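Side-chain contacts in origin of replication complex subunit 1B (PDB 5HH7), which binds the unmodified histone H3 tail through its BAH-PHD cassette and serves in the origin recognition complex that binds origins of replication: residues N17-D22 with D137-E142; G72-K77 with C93-V98. All coordinates share one frame; numbering follows the deposited sequence.

Contact 1 (N17-D22 with D137-E142); sequences NKVEFD and DKLWKE
Val19 and Leu139 meet where the short strand 18-21 leans over the long BAH strand 132-142 without pairing to it: no hydrogen bond joins the two segments, and their closest CA atoms, those of Asn17 and Leu139, are 6.8 Å apart. Strand 18-21 pairs instead with 24-27, Val19 bonding through its backbone to Phe26, while Leu139 bonds through its backbone to Tyr16, the residue before Asn17.

Both side chains point across the gap and run antiparallel alongside one another, flank to flank. Val19 CG2 rests on Leu139 CB at 4.0 Å, and Leu139 CD2 comes equally near Val19 CB, again 4.0 Å. The other methyl, Leu139 CD1, touches a carbonyl oxygen, 3.6 Å from Asn17 O. For Leu139, chi1 of -62° sets CG beside the backbone N, and the turn about CB-CG (chi2 114°) sends CD2 to Val19 and CD1 to Asn17. Ile28, Phe26 and Met185 also touch Leu139, and Met185 reaches Val19 too.

On the following residue the direction reverses. Trp140 points away from 17-22, and its NE1 gives a 3.0 Å bond to Glu142 OE1, nearly in the indole plane. Asn17 and Lys18 likewise start away from the BAH strand. Across the two segments the contact is apolar and carries no hydrogen bond; the backbone pairing of Tyr16 with Leu139 fixes where the hairpin starts, and its charged groups stay at the exposed outer surface.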
loop_
_atom_site.group_PDB
_atom_site.type_symbol
_atom_site.label_atom_id
_atom_site.label_comp_id
_atom_site.label_asym_id
_atom_site.label_seq_id
_atom_site.Cartn_x
_atom_site.Cartn_y
_atom_site.Cartn_z
ATOM N N ASN A 17 -2.306 -19.386 -14.011
ATOM C CA ASN A 17 -3.271 -18.580 -13.279
ATOM C C ASN A 17 -2.724 -18.255 -11.896
ATOM O O ASN A 17 -2.949 -17.167 -11.364
ATOM C CB ASN A 17 -4.618 -19.292 -13.164
ATOM C CG ASN A 17 -5.575 -18.571 -12.239
ATOM O OD1 ASN A 17 -6.113 -17.516 -12.582
ATOM N ND2 ASN A 17 -5.792 -19.132 -11.056
ATOM N N LYS A 18 -1.998 -19.206 -11.319
ATOM C CA LYS A 18 -1.340 -18.967 -10.041
ATOM C C LYS A 18 -0.046 -19.759 -9.875
ATOM O O LYS A 18 0.129 -20.828 -10.463
ATOM C CB LYS A 18 -2.291 -19.226 -8.868
ATOM C CG LYS A 18 -2.805 -20.646 -8.760
ATOM C CD LYS A 18 -3.720 -20.788 -7.553
ATOM C CE LYS A 18 -4.298 -22.191 -7.450
ATOM N NZ LYS A 18 -5.115 -22.542 -8.644
ATOM N N VAL A 19 0.854 -19.213 -9.063
ATOM C CA VAL A 19 2.186 -19.771 -8.872
ATOM C C VAL A 19 2.574 -19.711 -7.399
ATOM O O VAL A 19 2.401 -18.679 -6.746
ATOM C CB VAL A 19 3.242 -18.967 -9.676
ATOM C CG1 VAL A 19 4.656 -19.366 -9.272
ATOM C CG2 VAL A 19 3.039 -19.150 -11.171
ATOM N N GLU A 20 3.093 -20.814 -6.874
ATOM C CA GLU A 20 3.703 -20.788 -5.551
ATOM C C GLU A 20 5.175 -20.416 -5.693
ATOM O O GLU A 20 5.954 -21.145 -6.307
ATOM C CB GLU A 20 3.550 -22.131 -4.838
ATOM C CG GLU A 20 4.109 -22.132 -3.423
ATOM C CD GLU A 20 3.705 -23.363 -2.632
ATOM O OE1 GLU A 20 4.594 -24.174 -2.297
ATOM O OE2 GLU A 20 2.499 -23.514 -2.339
ATOM N N PHE A 21 5.542 -19.269 -5.136
ATOM C CA PHE A 21 6.906 -18.766 -5.237
ATOM C C PHE A 21 7.448 -18.480 -3.841
ATOM O O PHE A 21 6.911 -17.635 -3.125
ATOM C CB PHE A 21 6.939 -17.498 -6.094
ATOM C CG PHE A 21 8.325 -17.040 -6.451
ATOM C CD1 PHE A 21 8.976 -16.089 -5.680
ATOM C CD2 PHE A 21 8.978 -17.557 -7.558
ATOM C CE1 PHE A 21 10.252 -15.668 -6.004
ATOM C CE2 PHE A 21 10.254 -17.138 -7.889
ATOM C CZ PHE A 21 10.892 -16.192 -7.111
ATOM N N ASP A 22 8.511 -19.188 -3.466
ATOM C CA ASP A 22 9.082 -19.097 -2.121
ATOM C C ASP A 22 8.029 -19.337 -1.042
ATOM O O ASP A 22 7.926 -18.569 -0.085
ATOM C CB ASP A 22 9.772 -17.747 -1.902
ATOM C CG ASP A 22 11.064 -17.618 -2.684
ATOM O OD1 ASP A 22 11.645 -18.659 -3.056
ATOM O OD2 ASP A 22 11.499 -16.472 -2.921
ATOM N N ASP A 137 -0.770 -9.000 -13.637
ATOM C CA ASP A 137 -1.546 -9.168 -14.860
ATOM C C ASP A 137 -1.384 -10.582 -15.405
ATOM O O ASP A 137 -2.361 -11.229 -15.785
ATOM C CB ASP A 137 -1.100 -8.141 -15.903
ATOM C CG ASP A 137 -1.975 -8.141 -17.137
ATOM O OD1 ASP A 137 -3.122 -7.656 -17.052
ATOM O OD2 ASP A 137 -1.509 -8.615 -18.195
ATOM N N LYS A 138 -0.143 -11.054 -15.442
ATOM C CA LYS A 138 0.160 -12.410 -15.893
ATOM C C LYS A 138 1.239 -13.017 -15.003
ATOM O O LYS A 138 1.973 -12.295 -14.333
ATOM C CB LYS A 138 0.656 -12.402 -17.342
ATOM C CG LYS A 138 -0.310 -11.811 -18.358
ATOM C CD LYS A 138 -1.512 -12.710 -18.580
ATOM C CE LYS A 138 -2.370 -12.192 -19.726
ATOM N NZ LYS A 138 -2.741 -10.764 -19.519
ATOM N N LEU A 139 1.316 -14.345 -14.990
ATOM C CA LEU A 139 2.424 -15.063 -14.370
ATOM C C LEU A 139 2.901 -16.126 -15.343
ATOM O O LEU A 139 2.086 -16.805 -15.968
ATOM C CB LEU A 139 1.989 -15.745 -13.072
ATOM C CG LEU A 139 1.489 -14.896 -11.906
ATOM C CD1 LEU A 139 0.021 -15.190 -11.648
ATOM C CD2 LEU A 139 2.322 -15.156 -10.655
ATOM N N TRP A 140 4.212 -16.283 -15.477
ATOM C CA TRP A 140 4.730 -17.335 -16.345
ATOM C C TRP A 140 6.121 -17.825 -15.970
ATOM O O TRP A 140 6.885 -17.134 -15.291
ATOM C CB TRP A 140 4.712 -16.899 -17.814
ATOM C CG TRP A 140 5.820 -15.964 -18.203
ATOM C CD1 TRP A 140 7.060 -16.304 -18.669
ATOM C CD2 TRP A 140 5.781 -14.532 -18.179
ATOM N NE1 TRP A 140 7.796 -15.172 -18.928
ATOM C CE2 TRP A 140 7.033 -14.071 -18.635
ATOM C CE3 TRP A 140 4.811 -13.595 -17.810
ATOM C CZ2 TRP A 140 7.340 -12.714 -18.735
ATOM C CZ3 TRP A 140 5.115 -12.247 -17.911
ATOM C CH2 TRP A 140 6.370 -11.820 -18.368
ATOM N N LYS A 141 6.431 -19.034 -16.423
ATOM C CA LYS A 141 7.771 -19.573 -16.319
ATOM C C LYS A 141 8.445 -19.423 -17.675
ATOM O O LYS A 141 7.903 -19.841 -18.697
ATOM C CB LYS A 141 7.727 -21.047 -15.912
ATOM C CG LYS A 141 9.096 -21.680 -15.727
ATOM C CD LYS A 141 8.983 -23.112 -15.229
ATOM C CE LYS A 141 8.218 -23.983 -16.211
ATOM N NZ LYS A 141 8.148 -25.401 -15.754
ATOM N N GLU A 142 9.620 -18.805 -17.678
ATOM C CA GLU A 142 10.404 -18.664 -18.895
ATOM C C GLU A 142 11.013 -20.024 -19.231
ATOM O O GLU A 142 11.757 -20.589 -18.431
ATOM C CB GLU A 142 11.497 -17.611 -18.688
ATOM C CG GLU A 142 12.217 -17.171 -19.954
ATOM C CD GLU A 142 11.407 -16.195 -20.790
ATOM O OE1 GLU A 142 10.446 -15.598 -20.259
ATOM O OE2 GLU A 142 11.740 -16.016 -21.981
#

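Contact 2 (G72-K77 with C93-V98); sequences GGFHLK and CQFCEV. With ZN (zinc ion), chain D; ZN (zinc ion), chain C.
Phe74, on strand 73-75 of the PHD finger, lays one ring face on Cys93, the residue that caps helix 94-98. This is the tight part. Cys93 CB sits over the face in a CH-pi contact, 3.8 Å from the Phe74 ring centroid and displaced toward the rim, with Phe74 CZ only 3.4 Å from Cys93 CB. The sulfur stands obliquely beside the same ring, Cys93 SG being 3.5 Å from Phe74 CZ.

A chi1 of 77° tucks the Cys93 sulfur back over its own backbone, where it both binds zinc and accepts the N-H of Cys96, a capping bond of 3.5 Å from Cys96 N to Cys93 SG. Cys67, Cys70 and Cys96 complete that site, and Phe74 lies close to Cys67 and Cys70.

The loose side is Phe95, solvent-exposed on the helix: its CD2 merely approaches Phe74 CE1 at 4.3 Å, edge against edge. Next in the strand, His75 serves the other zinc with Cys53, Cys56 and Cys78. Phe74 lies between the two zincs of this cross-brace finger. Its ring covers the CB of a zinc ligand and its rim lies against the sulfur, probably limiting solvent access to it; the helix N-H may temper its negative charge.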
loop_
_atom_site.group_PDB
_atom_site.type_symbol
_atom_site.label_atom_id
_atom_site.label_comp_id
_atom_site.label_asym_id
_atom_site.label_seq_id
_atom_site.Cartn_x
_atom_site.Cartn_y
_atom_site.Cartn_z
ATOM N N GLY A 72 1.108 8.851 11.067
ATOM C CA GLY A 72 1.854 8.468 12.251
ATOM C C GLY A 72 0.993 7.666 13.209
ATOM O O GLY A 72 -0.238 7.708 13.139
ATOM N N GLY A 73 1.642 6.931 14.105
ATOM C CA GLY A 73 0.940 6.127 15.088
ATOM C C GLY A 73 0.842 6.823 16.432
ATOM O O GLY A 73 1.773 7.511 16.851
ATOM N N PHE A 74 -0.295 6.654 17.101
ATOM C CA PHE A 74 -0.539 7.289 18.393
ATOM C C PHE A 74 -1.356 6.379 19.303
ATOM O O PHE A 74 -2.435 5.925 18.925
ATOM C CB PHE A 74 -1.287 8.616 18.211
ATOM C CG PHE A 74 -0.568 9.611 17.342
ATOM C CD1 PHE A 74 0.272 10.561 17.901
ATOM C CD2 PHE A 74 -0.738 9.602 15.966
ATOM C CE1 PHE A 74 0.932 11.477 17.103
ATOM C CE2 PHE A 74 -0.077 10.510 15.164
ATOM C CZ PHE A 74 0.761 11.449 15.734
ATOM N N HIS A 75 -0.843 6.109 20.501
ATOM C CA HIS A 75 -1.617 5.394 21.509
ATOM C C HIS A 75 -2.823 6.241 21.903
ATOM O O HIS A 75 -2.703 7.457 22.060
ATOM C CB HIS A 75 -0.766 5.105 22.751
ATOM C CG HIS A 75 0.228 3.998 22.569
ATOM N ND1 HIS A 75 1.503 4.052 23.088
ATOM C CD2 HIS A 75 0.129 2.803 21.941
ATOM C CE1 HIS A 75 2.153 2.946 22.773
ATOM N NE2 HIS A 75 1.339 2.169 22.081
ATOM N N LEU A 76 -3.980 5.602 22.054
ATOM C CA LEU A 76 -5.187 6.296 22.497
ATOM C C LEU A 76 -4.975 6.956 23.855
ATOM O O LEU A 76 -5.354 8.108 24.068
ATOM C CB LEU A 76 -6.365 5.324 22.590
ATOM C CG LEU A 76 -6.940 4.740 21.298
ATOM C CD1 LEU A 76 -8.019 3.721 21.627
ATOM C CD2 LEU A 76 -7.494 5.841 20.405
ATOM N N LYS A 77 -4.354 6.212 24.766
ATOM C CA LYS A 77 -4.155 6.656 26.143
ATOM C C LYS A 77 -3.166 7.809 26.248
ATOM O O LYS A 77 -3.002 8.396 27.315
ATOM C CB LYS A 77 -3.630 5.499 26.987
ATOM C CG LYS A 77 -2.202 5.113 26.633
ATOM C CD LYS A 77 -1.573 4.252 27.708
ATOM C CE LYS A 77 -0.069 4.164 27.522
ATOM N NZ LYS A 77 0.584 5.500 27.583
ATOM N N CYS A 93 -3.940 14.003 14.091
ATOM C CA CYS A 93 -3.276 14.207 15.367
ATOM C C CYS A 93 -3.077 15.690 15.657
ATOM O O CYS A 93 -3.386 16.543 14.826
ATOM C CB CYS A 93 -1.931 13.498 15.377
ATOM S SG CYS A 93 -0.665 14.384 14.468
ATOM N N GLN A 94 -2.551 15.983 16.842
ATOM C CA GLN A 94 -2.357 17.358 17.287
ATOM C C GLN A 94 -1.357 18.121 16.423
ATOM O O GLN A 94 -1.511 19.321 16.202
ATOM C CB GLN A 94 -1.914 17.387 18.751
ATOM C CG GLN A 94 -0.728 16.491 19.060
ATOM C CD GLN A 94 -1.080 15.368 20.015
ATOM O OE1 GLN A 94 -2.146 14.759 19.912
ATOM N NE2 GLN A 94 -0.186 15.092 20.957
ATOM N N PHE A 95 -0.336 17.423 15.936
ATOM C CA PHE A 95 0.697 18.057 15.126
ATOM C C PHE A 95 0.155 18.504 13.774
ATOM O O PHE A 95 0.509 19.573 13.281
ATOM C CB PHE A 95 1.892 17.121 14.946
ATOM C CG PHE A 95 2.568 16.756 16.233
ATOM C CD1 PHE A 95 3.370 17.674 16.890
ATOM C CD2 PHE A 95 2.397 15.501 16.791
ATOM C CE1 PHE A 95 3.990 17.348 18.079
ATOM C CE2 PHE A 95 3.015 15.168 17.979
ATOM C CZ PHE A 95 3.815 16.092 18.624
ATOM N N CYS A 96 -0.707 17.686 13.180
ATOM C CA CYS A 96 -1.323 18.039 11.907
ATOM C C CYS A 96 -2.454 19.044 12.100
ATOM O O CYS A 96 -2.803 19.781 11.179
ATOM C CB CYS A 96 -1.815 16.790 11.177
ATOM S SG CYS A 96 -0.481 15.871 10.392
ATOM N N GLU A 97 -3.020 19.067 13.303
ATOM C CA GLU A 97 -4.003 20.078 13.679
ATOM C C GLU A 97 -3.368 21.468 13.629
ATOM O O GLU A 97 -3.907 22.393 13.015
ATOM C CB GLU A 97 -4.533 19.799 15.089
ATOM C CG GLU A 97 -5.961 19.283 15.137
ATOM C CD GLU A 97 -6.285 18.567 16.437
ATOM O OE1 GLU A 97 -5.716 18.934 17.490
ATOM O OE2 GLU A 97 -7.107 17.628 16.399
ATOM N N VAL A 98 -2.209 21.591 14.270
ATOM C CA VAL A 98 -1.455 22.843 14.321
ATOM C C VAL A 98 -0.982 23.268 12.921
ATOM O O VAL A 98 -0.690 24.444 12.698
ATOM C CB VAL A 98 -0.264 22.720 15.314
ATOM C CG1 VAL A 98 0.586 23.984 15.344
ATOM C CG2 VAL A 98 -0.783 22.404 16.714
HETATM ZN ZN ZN D . -0.615 13.741 11.950
HETATM ZN ZN ZN C . 2.234 6.529 23.374
#

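How the contacts relate
The two contacts belong to different parts of the cassette: contact 1 sets an N-terminal hairpin on the BAH sheet, contact 2 lies within the PHD finger, with centres about 42 Å apart on opposite sides of the chain's centre; they share no strand or helix. Each has a buried pair, flanked by two exposed residues in contact 1 and one in contact 2, but contact 2 is the more enclosed, contact 1 being only partly buried. Neither has a hydrogen bond across it. In contact 1 aliphatic groups meet, away from the zinc and histone-binding sites; in contact 2 an aromatic ring meets a metal ligand, in a small domain whose shape depends on zinc.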